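Local coordinates for protein probable thioesterase (Thermus thermophilus, PDB 1Z54) that is a probable thioesterase that may hydrolyse fatty acyl-CoA thioesters, at residues P66-R78 against F89-A101. Residues are numbered along the deposited sequence; the frame is centred on the assembly and turned at random.
Sequences PARFGEVVEVRTR and FRYRVEREGVLLA
Glu74 to Arg78 pair with Arg90 to Glu94 as adjacent antiparallel strands of a beta hairpin within the central sheet; the strand axes run at 162°. Glu74 and Glu94 exchange two backbone bonds, Glu74 N to Glu94 O and Glu94 N to Glu74 O, each 2.8 Å, and Arg76/Arg92 and Arg78/Arg90 repeat the pattern. Between them, the non-hydrogen-bonded pairs Val75/Val93 and Thr77/Tyr91 face helix 24-39, the long helix wrapped by the sheet in the hotdog fold. There Tyr91 CD2 lies alongside Thr77 CB (3.4 Å), while Tyr91 OH bonds to Thr105 and Arg33. On the other face Arg76, bent at chi3 (59°), brings NH2 2.7 Å from Glu94 OE2, on its syn lone pair and near the guanidinium plane. Arg92 NH1 is modelled doubtfully close to that oxygen; it also lies 2.9 Å from Arg76 NH2, two donors whose like charges the carboxylate probably offsets. Replacing Arg76 by alanine is likely to cost Glu94 its cross-strand salt bridge. Past the strand pairing, Arg95 NH1 donates in plane to Pro66 O (3.1 Å, 154° at hydrogen) and salt-bridges Glu71 OE2 through a weak, bent hydrogen bond. Nearby, Leu100 CD1 touches Ala67 CB and Val73 CG1, each at 3.8 Å.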
ATOM      1  N   PRO A  66     -16.472 -10.222  -3.674  1.00 20.06           N
ATOM      2  CA  PRO A  66     -15.028 -10.004  -3.716  1.00 20.57           C
ATOM      3  C   PRO A  66     -14.311 -10.252  -5.027  1.00 21.79           C
ATOM      4  O   PRO A  66     -14.802 -10.958  -5.909  1.00 22.12           O
ATOM      5  CB  PRO A  66     -14.520 -10.927  -2.617  1.00 21.27           C
ATOM      6  CG  PRO A  66     -15.421 -12.121  -2.786  1.00 22.65           C
ATOM      7  CD  PRO A  66     -16.798 -11.496  -3.003  1.00 19.13           C
ATOM      8  N   ALA A  67     -13.136  -9.641  -5.135  1.00 20.09           N
ATOM      9  CA  ALA A  67     -12.264  -9.801  -6.283  1.00 19.87           C
ATOM     10  C   ALA A  67     -11.141 -10.661  -5.710  1.00 19.37           C
ATOM     11  O   ALA A  67     -10.869 -10.607  -4.511  1.00 16.94           O
ATOM     12  CB  ALA A  67     -11.724  -8.448  -6.738  1.00 18.21           C
ATOM     13  N   ARG A  68     -10.497 -11.462  -6.546  1.00 20.81           N
ATOM     14  CA  ARG A  68      -9.424 -12.325  -6.061  1.00 20.85           C
ATOM     15  C   ARG A  68      -8.188 -12.316  -6.949  1.00 20.97           C
ATOM     16  O   ARG A  68      -8.259 -11.966  -8.136  1.00 18.69           O
ATOM     17  CB  ARG A  68      -9.915 -13.769  -5.943  1.00 23.72           C
ATOM     18  CG  ARG A  68     -11.008 -13.993  -4.925  1.00 26.36           C
ATOM     19  CD  ARG A  68     -11.148 -15.474  -4.603  1.00 31.95           C
ATOM     20  NE  ARG A  68     -12.134 -15.708  -3.549  1.00 36.77           N
ATOM     21  CZ  ARG A  68     -13.450 -15.608  -3.719  1.00 37.76           C
ATOM     22  NH1 ARG A  68     -13.950 -15.286  -4.906  1.00 40.26           N
ATOM     23  NH2 ARG A  68     -14.268 -15.819  -2.698  1.00 39.15           N
ATOM     24  N   PHE A  69      -7.054 -12.702  -6.367  1.00 19.05           N
ATOM     25  CA  PHE A  69      -5.819 -12.787  -7.125  1.00 18.16           C
ATOM     26  C   PHE A  69      -6.052 -13.866  -8.173  1.00 18.85           C
ATOM     27  O   PHE A  69      -6.561 -14.945  -7.863  1.00 17.81           O
ATOM     28  CB  PHE A  69      -4.649 -13.194  -6.237  1.00 17.93           C
ATOM     29  CG  PHE A  69      -3.388 -13.468  -7.005  1.00 19.22           C
ATOM     30  CD1 PHE A  69      -2.858 -14.754  -7.066  1.00 17.79           C
ATOM     31  CD2 PHE A  69      -2.746 -12.439  -7.698  1.00 17.62           C
ATOM     32  CE1 PHE A  69      -1.701 -15.014  -7.807  1.00 20.74           C
ATOM     33  CE2 PHE A  69      -1.595 -12.685  -8.443  1.00 18.29           C
ATOM     34  CZ  PHE A  69      -1.069 -13.975  -8.500  1.00 19.01           C
ATOM     35  N   GLY A  70      -5.676 -13.574  -9.409  1.00 19.34           N
ATOM     36  CA  GLY A  70      -5.886 -14.519 -10.485  1.00 20.33           C
ATOM     37  C   GLY A  70      -6.947 -13.969 -11.419  1.00 21.83           C
ATOM     38  O   GLY A  70      -7.070 -14.415 -12.560  1.00 24.27           O
ATOM     39  N   GLU A  71      -7.707 -12.987 -10.942  1.00 21.76           N
ATOM     40  CA  GLU A  71      -8.772 -12.381 -11.742  1.00 20.91           C
ATOM     41  C   GLU A  71      -8.407 -11.004 -12.273  1.00 21.45           C
ATOM     42  O   GLU A  71      -7.427 -10.392 -11.842  1.00 22.87           O
ATOM     43  CB  GLU A  71     -10.050 -12.242 -10.911  1.00 21.12           C
ATOM     44  CG  GLU A  71     -10.602 -13.539 -10.341  1.00 22.76           C
ATOM     45  CD  GLU A  71     -11.714 -13.298  -9.327  1.00 22.68           C
ATOM     46  OE1 GLU A  71     -12.367 -14.275  -8.909  1.00 23.31           O
ATOM     47  OE2 GLU A  71     -11.933 -12.131  -8.939  1.00 22.51           O
ATOM     48  N   VAL A  72      -9.214 -10.530 -13.217  1.00 19.76           N
ATOM     49  CA  VAL A  72      -9.058  -9.212 -13.815  1.00 18.91           C
ATOM     50  C   VAL A  72     -10.398  -8.525 -13.592  1.00 18.49           C
ATOM     51  O   VAL A  72     -11.447  -9.135 -13.793  1.00 18.61           O
ATOM     52  CB  VAL A  72      -8.766  -9.306 -15.327  1.00 20.36           C
ATOM     53  CG1 VAL A  72      -8.811  -7.927 -15.949  1.00 20.62           C
ATOM     54  CG2 VAL A  72      -7.385  -9.937 -15.556  1.00 16.68           C
ATOM     55  N   VAL A  73     -10.380  -7.276 -13.143  1.00 17.58           N
ATOM     56  CA  VAL A  73     -11.629  -6.564 -12.899  1.00 17.10           C
ATOM     57  C   VAL A  73     -11.797  -5.400 -13.847  1.00 19.17           C
ATOM     58  O   VAL A  73     -10.821  -4.828 -14.337  1.00 20.01           O
ATOM     59  CB  VAL A  73     -11.722  -5.994 -11.460  1.00 15.17           C
ATOM     60  CG1 VAL A  73     -11.757  -7.110 -10.453  1.00 14.25           C
ATOM     61  CG2 VAL A  73     -10.553  -5.048 -11.203  1.00 15.58           C
ATOM     62  N   GLU A  74     -13.053  -5.059 -14.100  1.00 21.42           N
ATOM     63  CA  GLU A  74     -13.384  -3.948 -14.974  1.00 22.99           C
ATOM     64  C   GLU A  74     -14.036  -2.862 -14.146  1.00 22.00           C
ATOM     65  O   GLU A  74     -14.964  -3.125 -13.373  1.00 21.09           O
ATOM     66  CB  GLU A  74     -14.328  -4.402 -16.089  1.00 25.74           C
ATOM     67  CG  GLU A  74     -13.649  -5.259 -17.142  1.00 31.17           C
ATOM     68  CD  GLU A  74     -14.561  -5.591 -18.308  1.00 35.58           C
ATOM     69  OE1 GLU A  74     -14.049  -6.098 -19.329  1.00 37.71           O
ATOM     70  OE2 GLU A  74     -15.786  -5.353 -18.205  1.00 38.52           O
ATOM     71  N   VAL A  75     -13.527  -1.647 -14.294  1.00 20.76           N
ATOM     72  CA  VAL A  75     -14.057  -0.513 -13.566  1.00 20.47           C
ATOM     73  C   VAL A  75     -14.665   0.467 -14.543  1.00 21.78           C
ATOM     74  O   VAL A  75     -13.975   1.032 -15.392  1.00 20.46           O
ATOM     75  CB  VAL A  75     -12.970   0.201 -12.763  1.00 20.74           C
ATOM     76  CG1 VAL A  75     -13.598   1.312 -11.934  1.00 15.69           C
ATOM     77  CG2 VAL A  75     -12.249  -0.805 -11.867  1.00 19.67           C
ATOM     78  N   ARG A  76     -15.972   0.644 -14.421  1.00 22.01           N
ATOM     79  CA  ARG A  76     -16.711   1.546 -15.285  1.00 23.23           C
ATOM     80  C   ARG A  76     -16.866   2.874 -14.569  1.00 21.52           C
ATOM     81  O   ARG A  76     -17.367   2.926 -13.447  1.00 21.15           O
ATOM     82  CB  ARG A  76     -18.082   0.939 -15.594  1.00 24.90           C
ATOM     83  CG  ARG A  76     -17.984  -0.409 -16.303  1.00 32.72           C
ATOM     84  CD  ARG A  76     -19.283  -1.207 -16.224  1.00 36.99           C
ATOM     85  NE  ARG A  76     -20.413  -0.497 -16.816  1.00 42.99           N
ATOM     86  CZ  ARG A  76     -21.634  -1.017 -16.944  1.00 45.98           C
ATOM     87  NH1 ARG A  76     -22.610  -0.304 -17.495  1.00 46.09           N
ATOM     88  NH2 ARG A  76     -21.879  -2.251 -16.523  1.00 45.81           N
ATOM     89  N   THR A  77     -16.433   3.954 -15.203  1.00 20.50           N
ATOM     90  CA  THR A  77     -16.559   5.250 -14.563  1.00 19.86           C
ATOM     91  C   THR A  77     -17.167   6.322 -15.443  1.00 21.03           C
ATOM     92  O   THR A  77     -16.961   6.363 -16.658  1.00 20.98           O
ATOM     93  CB  THR A  77     -15.192   5.762 -14.014  1.00 19.58           C
ATOM     94  OG1 THR A  77     -15.013   7.139 -14.357  1.00 19.74           O
ATOM     95  CG2 THR A  77     -14.050   4.953 -14.550  1.00 15.39           C
ATOM     96  N   ARG A  78     -17.948   7.182 -14.815  1.00 20.46           N
ATOM     97  CA  ARG A  78     -18.555   8.272 -15.541  1.00 24.25           C
ATOM     98  C   ARG A  78     -18.587   9.480 -14.637  1.00 22.67           C
ATOM     99  O   ARG A  78     -18.499   9.359 -13.412  1.00 22.48           O
ATOM    100  CB  ARG A  78     -19.970   7.896 -15.991  1.00 27.74           C
ATOM    101  CG  ARG A  78     -21.012   7.889 -14.894  1.00 31.17           C
ATOM    102  CD  ARG A  78     -22.391   7.662 -15.497  1.00 37.13           C
ATOM    103  NE  ARG A  78     -23.443   8.225 -14.656  1.00 40.17           N
ATOM    104  CZ  ARG A  78     -23.799   7.728 -13.480  1.00 41.12           C
ATOM    105  NH1 ARG A  78     -23.193   6.648 -13.002  1.00 42.80           N
ATOM    106  NH2 ARG A  78     -24.751   8.323 -12.775  1.00 41.97           N
ATOM    107  N   PHE A  89     -17.533  11.489  -9.507  1.00 15.12           N
ATOM    108  CA  PHE A  89     -17.426  10.310 -10.350  1.00 14.99           C
ATOM    109  C   PHE A  89     -18.154   9.161  -9.683  1.00 17.29           C
ATOM    110  O   PHE A  89     -18.173   9.045  -8.456  1.00 18.37           O
ATOM    111  CB  PHE A  89     -15.964   9.891 -10.563  1.00 17.11           C
ATOM    112  CG  PHE A  89     -15.155  10.875 -11.347  1.00 17.73           C
ATOM    113  CD1 PHE A  89     -14.634  12.005 -10.739  1.00 17.26           C
ATOM    114  CD2 PHE A  89     -14.937  10.681 -12.711  1.00 19.11           C
ATOM    115  CE1 PHE A  89     -13.906  12.934 -11.474  1.00 20.25           C
ATOM    116  CE2 PHE A  89     -14.211  11.600 -13.457  1.00 17.83           C
ATOM    117  CZ  PHE A  89     -13.694  12.731 -12.839  1.00 20.39           C
ATOM    118  N   ARG A  90     -18.759   8.312 -10.502  1.00 17.91           N
ATOM    119  CA  ARG A  90     -19.455   7.143 -10.003  1.00 19.31           C
ATOM    120  C   ARG A  90     -18.834   5.944 -10.687  1.00 18.35           C
ATOM    121  O   ARG A  90     -18.505   6.002 -11.869  1.00 17.44           O
ATOM    122  CB  ARG A  90     -20.951   7.235 -10.294  1.00 20.93           C
ATOM    123  CG  ARG A  90     -21.690   8.111  -9.306  1.00 21.80           C
ATOM    124  CD  ARG A  90     -23.167   7.797  -9.314  1.00 27.79           C
ATOM    125  NE  ARG A  90     -23.805   8.179  -8.059  1.00 35.18           N
ATOM    126  CZ  ARG A  90     -23.502   7.658  -6.871  1.00 37.03           C
ATOM    127  NH1 ARG A  90     -24.140   8.072  -5.785  1.00 37.60           N
ATOM    128  NH2 ARG A  90     -22.565   6.724  -6.768  1.00 40.05           N
ATOM    129  N   TYR A  91     -18.660   4.856  -9.945  1.00 18.00           N
ATOM    130  CA  TYR A  91     -18.023   3.682 -10.514  1.00 17.23           C
ATOM    131  C   TYR A  91     -18.709   2.365 -10.229  1.00 16.71           C
ATOM    132  O   TYR A  91     -19.407   2.211  -9.228  1.00 14.54           O
ATOM    133  CB  TYR A  91     -16.590   3.543  -9.993  1.00 16.88           C
ATOM    134  CG  TYR A  91     -15.804   4.819  -9.850  1.00 17.76           C
ATOM    135  CD1 TYR A  91     -16.093   5.739  -8.837  1.00 18.26           C
ATOM    136  CD2 TYR A  91     -14.711   5.070 -10.676  1.00 16.32           C
ATOM    137  CE1 TYR A  91     -15.297   6.879  -8.646  1.00 17.85           C
ATOM    138  CE2 TYR A  91     -13.915   6.195 -10.495  1.00 17.20           C
ATOM    139  CZ  TYR A  91     -14.209   7.094  -9.478  1.00 16.47           C
ATOM    140  OH  TYR A  91     -13.399   8.192  -9.298  1.00 13.95           O
ATOM    141  N   ARG A  92     -18.462   1.407 -11.116  1.00 16.87           N
ATOM    142  CA  ARG A  92     -18.972   0.054 -10.968  1.00 17.79           C
ATOM    143  C   ARG A  92     -17.782  -0.857 -11.213  1.00 18.51           C
ATOM    144  O   ARG A  92     -17.125  -0.771 -12.256  1.00 17.78           O
ATOM    145  CB  ARG A  92     -20.081  -0.248 -11.980  1.00 19.19           C
ATOM    146  CG  ARG A  92     -21.412   0.402 -11.632  1.00 20.64           C
ATOM    147  CD  ARG A  92     -22.513   0.102 -12.647  1.00 22.84           C
ATOM    148  NE  ARG A  92     -23.153  -1.193 -12.431  1.00 24.07           N
ATOM    149  CZ  ARG A  92     -22.689  -2.347 -12.893  1.00 26.18           C
ATOM    150  NH1 ARG A  92     -21.575  -2.376 -13.611  1.00 26.06           N
ATOM    151  NH2 ARG A  92     -23.339  -3.476 -12.631  1.00 26.34           N
ATOM    152  N   VAL A  93     -17.480  -1.701 -10.233  1.00 16.91           N
ATOM    153  CA  VAL A  93     -16.372  -2.624 -10.360  1.00 18.76           C
ATOM    154  C   VAL A  93     -16.965  -4.001 -10.562  1.00 20.98           C
ATOM    155  O   VAL A  93     -17.637  -4.529  -9.677  1.00 20.76           O
ATOM    156  CB  VAL A  93     -15.497  -2.670  -9.093  1.00 17.87           C
ATOM    157  CG1 VAL A  93     -14.319  -3.603  -9.330  1.00 17.53           C
ATOM    158  CG2 VAL A  93     -15.013  -1.270  -8.723  1.00 17.18           C
ATOM    159  N   GLU A  94     -16.724  -4.587 -11.724  1.00 21.48           N
ATOM    160  CA  GLU A  94     -17.266  -5.902 -11.975  1.00 25.83           C
ATOM    161  C   GLU A  94     -16.280  -6.860 -12.616  1.00 27.08           C
ATOM    162  O   GLU A  94     -15.153  -6.492 -12.955  1.00 26.91           O
ATOM    163  CB  GLU A  94     -18.544  -5.788 -12.818  1.00 30.17           C
ATOM    164  CG  GLU A  94     -18.430  -4.938 -14.059  1.00 34.32           C
ATOM    165  CD  GLU A  94     -19.748  -4.828 -14.798  1.00 37.27           C
ATOM    166  OE1 GLU A  94     -20.293  -5.868 -15.207  1.00 40.46           O
ATOM    167  OE2 GLU A  94     -20.250  -3.700 -14.968  1.00 40.25           O
ATOM    168  N   ARG A  95     -16.717  -8.106 -12.749  1.00 27.58           N
ATOM    169  CA  ARG A  95     -15.912  -9.158 -13.346  1.00 29.86           C
ATOM    170  C   ARG A  95     -16.855 -10.046 -14.149  1.00 29.34           C
ATOM    171  O   ARG A  95     -17.670 -10.768 -13.581  1.00 29.24           O
ATOM    172  CB  ARG A  95     -15.234  -9.980 -12.250  1.00 30.43           C
ATOM    173  CG  ARG A  95     -14.352 -11.105 -12.760  1.00 31.72           C
ATOM    174  CD  ARG A  95     -13.932 -11.992 -11.605  1.00 34.49           C
ATOM    175  NE  ARG A  95     -15.095 -12.640 -11.000  1.00 37.35           N
ATOM    176  CZ  ARG A  95     -15.428 -12.551  -9.713  1.00 39.76           C
ATOM    177  NH1 ARG A  95     -14.684 -11.838  -8.870  1.00 35.96           N
ATOM    178  NH2 ARG A  95     -16.515 -13.175  -9.268  1.00 39.91           N
ATOM    179  N   GLU A  96     -16.751  -9.972 -15.470  1.00 31.05           N
ATOM    180  CA  GLU A  96     -17.594 -10.770 -16.355  1.00 31.93           C
ATOM    181  C   GLU A  96     -19.076 -10.675 -15.973  1.00 30.29           C
ATOM    182  O   GLU A  96     -19.717 -11.680 -15.653  1.00 30.50           O
ATOM    183  CB  GLU A  96     -17.139 -12.229 -16.323  1.00 34.44           C
ATOM    184  CG  GLU A  96     -15.630 -12.396 -16.443  1.00 39.87           C
ATOM    185  CD  GLU A  96     -15.201 -13.848 -16.507  1.00 42.70           C
ATOM    186  OE1 GLU A  96     -15.204 -14.423 -17.616  1.00 44.09           O
ATOM    187  OE2 GLU A  96     -14.869 -14.420 -15.443  1.00 44.11           O
ATOM    188  N   GLY A  97     -19.605  -9.456 -15.997  1.00 28.46           N
ATOM    189  CA  GLY A  97     -21.002  -9.245 -15.670  1.00 29.20           C
ATOM    190  C   GLY A  97     -21.376  -9.194 -14.197  1.00 28.67           C
ATOM    191  O   GLY A  97     -22.409  -8.631 -13.850  1.00 30.93           O
ATOM    192  N   VAL A  98     -20.557  -9.771 -13.324  1.00 28.20           N
ATOM    193  CA  VAL A  98     -20.872  -9.770 -11.891  1.00 25.58           C
ATOM    194  C   VAL A  98     -20.384  -8.499 -11.201  1.00 25.22           C
ATOM    195  O   VAL A  98     -19.198  -8.171 -11.260  1.00 21.50           O
ATOM    196  CB  VAL A  98     -20.232 -10.971 -11.174  1.00 27.49           C
ATOM    197  CG1 VAL A  98     -20.749 -11.051  -9.744  1.00 27.36           C
ATOM    198  CG2 VAL A  98     -20.530 -12.256 -11.936  1.00 29.03           C
ATOM    199  N   LEU A  99     -21.294  -7.784 -10.545  1.00 23.06           N
ATOM    200  CA  LEU A  99     -20.909  -6.564  -9.848  1.00 24.06           C
ATOM    201  C   LEU A  99     -20.153  -6.961  -8.577  1.00 24.67           C
ATOM    202  O   LEU A  99     -20.613  -7.807  -7.804  1.00 25.43           O
ATOM    203  CB  LEU A  99     -22.143  -5.736  -9.495  1.00 22.12           C
ATOM    204  CG  LEU A  99     -21.919  -4.439  -8.713  1.00 23.97           C
ATOM    205  CD1 LEU A  99     -21.051  -3.467  -9.513  1.00 25.06           C
ATOM    206  CD2 LEU A  99     -23.274  -3.816  -8.396  1.00 23.78           C
ATOM    207  N   LEU A 100     -18.985  -6.364  -8.374  1.00 22.80           N
ATOM    208  CA  LEU A 100     -18.186  -6.672  -7.195  1.00 22.03           C
ATOM    209  C   LEU A 100     -18.366  -5.616  -6.127  1.00 20.23           C
ATOM    210  O   LEU A 100     -18.436  -5.919  -4.934  1.00 20.74           O
ATOM    211  CB  LEU A 100     -16.709  -6.785  -7.572  1.00 19.50           C
ATOM    212  CG  LEU A 100     -16.422  -7.874  -8.601  1.00 19.80           C
ATOM    213  CD1 LEU A 100     -14.914  -8.099  -8.685  1.00 17.51           C
ATOM    214  CD2 LEU A 100     -17.129  -9.171  -8.198  1.00 18.19           C
ATOM    215  N   ALA A 101     -18.441  -4.369  -6.567  1.00 19.78           N
ATOM    216  CA  ALA A 101     -18.615  -3.251  -5.662  1.00 20.33           C
ATOM    217  C   ALA A 101     -18.969  -2.045  -6.505  1.00 20.58           C
ATOM    218  O   ALA A 101     -18.786  -2.053  -7.720  1.00 21.45           O
ATOM    219  CB  ALA A 101     -17.326  -2.990  -4.893  1.00 21.28           C
TER